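Local coordinates for protein protoporphyrinogen oxidase (Exiguobacterium sibiricum, PDB 3LOV) that probably oxidises coproporphyrinogen III to coproporphyrin III with oxygen in heme b biosynthesis, using bound FAD as cofactor, at residues Asp114-Arg117 with Gln118-Leu121. Sequence-based numbering, arbitrary orientation.
Sequences DLFR and QTTL
Phe116 and Thr119 show how a short helix ends in a turn: a type I beta turn from Phe116 to Thr119 is closed by Thr119 N donating to Phe116 O (3.1 Å, N-H...O 164°). One residue earlier, Gln118 N is hydrogen-bonded to Leu115 O at 3.3 Å. The Thr119 side chain serves one polar and one nonpolar contact. Thr119 OG1 accepts a hydrogen bond from Leu121 N (3.0 Å), an ST turn, chi1 of -167° setting the hydroxyl opposite the residue's own N; the Thr119 CG2 methyl lies over one face of the Phe116 ring, 4.4 Å from Phe116 CE2. Replacing Thr119 by an alanine removes OG1 and CG2, which would probably leave Leu121 N without this acceptor and the Phe116 ring face without its methyl neighbour. The aliphatic part of Gln118 makes van der Waals contact with backbone carbonyl oxygens, its CG 3.3 Å from Leu115 O and 3.5 Å from Asp114 O.

Away from the FAD site, the turn begins the loop from helix 113-116 to helix 124-135, whose Glu124 forms a salt bridge with Arg117 NH2; Gln128 OE1 is hydrogen-bonded to the same nitrogen, and Lys127 NZ to the carbonyl oxygens of Arg117 and Thr119. Phe116 and Leu121 both pack on Leu166 of helix 160-172.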
# COMPACT_ATOMS: atom_id res chain seq x y z
N ASP A 114 -20.84 -4.57 -25.38
CA ASP A 114 -20.38 -5.24 -26.59
C ASP A 114 -18.87 -5.50 -26.49
O ASP A 114 -18.38 -6.57 -26.83
CB ASP A 114 -20.62 -4.36 -27.83
CG ASP A 114 -22.08 -4.35 -28.31
OD1 ASP A 114 -22.97 -5.05 -27.78
OD2 ASP A 114 -22.33 -3.63 -29.27
N LEU A 115 -18.13 -4.50 -26.07
CA LEU A 115 -16.67 -4.56 -25.99
C LEU A 115 -16.27 -5.52 -24.87
O LEU A 115 -15.38 -6.37 -25.04
CB LEU A 115 -16.10 -3.18 -25.70
CG LEU A 115 -15.02 -2.64 -26.60
CD1 LEU A 115 -15.60 -2.33 -28.00
CD2 LEU A 115 -14.45 -1.39 -25.91
N PHE A 116 -16.98 -5.39 -23.75
CA PHE A 116 -16.72 -6.22 -22.58
C PHE A 116 -16.92 -7.70 -22.84
O PHE A 116 -16.13 -8.53 -22.36
CB PHE A 116 -17.60 -5.83 -21.39
CG PHE A 116 -17.31 -6.66 -20.19
CD1 PHE A 116 -16.15 -6.42 -19.45
CD2 PHE A 116 -18.14 -7.72 -19.85
CE1 PHE A 116 -15.83 -7.23 -18.35
CE2 PHE A 116 -17.84 -8.53 -18.76
CZ PHE A 116 -16.69 -8.29 -18.01
N ARG A 117 -17.97 -8.03 -23.56
CA ARG A 117 -18.31 -9.44 -23.77
C ARG A 117 -17.45 -10.16 -24.82
O ARG A 117 -17.70 -11.32 -25.15
CB ARG A 117 -19.78 -9.56 -24.14
CG ARG A 117 -20.71 -9.09 -23.04
CD ARG A 117 -22.15 -9.08 -23.50
NE ARG A 117 -22.64 -10.44 -23.75
CZ ARG A 117 -23.93 -10.80 -23.68
NH1 ARG A 117 -24.89 -9.93 -23.38
NH2 ARG A 117 -24.25 -12.06 -23.91
N GLN A 118 -16.45 -9.46 -25.35
CA GLN A 118 -15.37 -10.08 -26.11
C GLN A 118 -14.41 -10.88 -25.19
O GLN A 118 -13.62 -11.71 -25.68
CB GLN A 118 -14.56 -9.02 -26.85
CG GLN A 118 -15.40 -8.16 -27.80
CD GLN A 118 -14.56 -7.26 -28.70
OE1 GLN A 118 -13.34 -7.39 -28.78
NE2 GLN A 118 -15.22 -6.34 -29.40
N THR A 119 -14.47 -10.63 -23.88
CA THR A 119 -13.61 -11.30 -22.95
C THR A 119 -13.78 -12.82 -22.89
O THR A 119 -14.89 -13.33 -22.97
CB THR A 119 -13.77 -10.79 -21.52
OG1 THR A 119 -12.68 -11.29 -20.77
CG2 THR A 119 -15.15 -11.21 -20.89
N THR A 120 -12.63 -13.49 -22.74
CA THR A 120 -12.54 -14.92 -22.52
C THR A 120 -12.48 -15.27 -21.02
O THR A 120 -12.36 -16.42 -20.65
CB THR A 120 -11.26 -15.50 -23.26
OG1 THR A 120 -10.10 -14.71 -22.94
CG2 THR A 120 -11.45 -15.49 -24.78
N LEU A 121 -12.59 -14.27 -20.16
CA LEU A 121 -12.33 -14.46 -18.75
C LEU A 121 -13.53 -15.11 -18.08
O LEU A 121 -13.41 -15.84 -17.10
CB LEU A 121 -11.98 -13.10 -18.13
CG LEU A 121 -11.30 -12.88 -16.78
CD1 LEU A 121 -10.15 -13.82 -16.51
CD2 LEU A 121 -10.83 -11.44 -16.79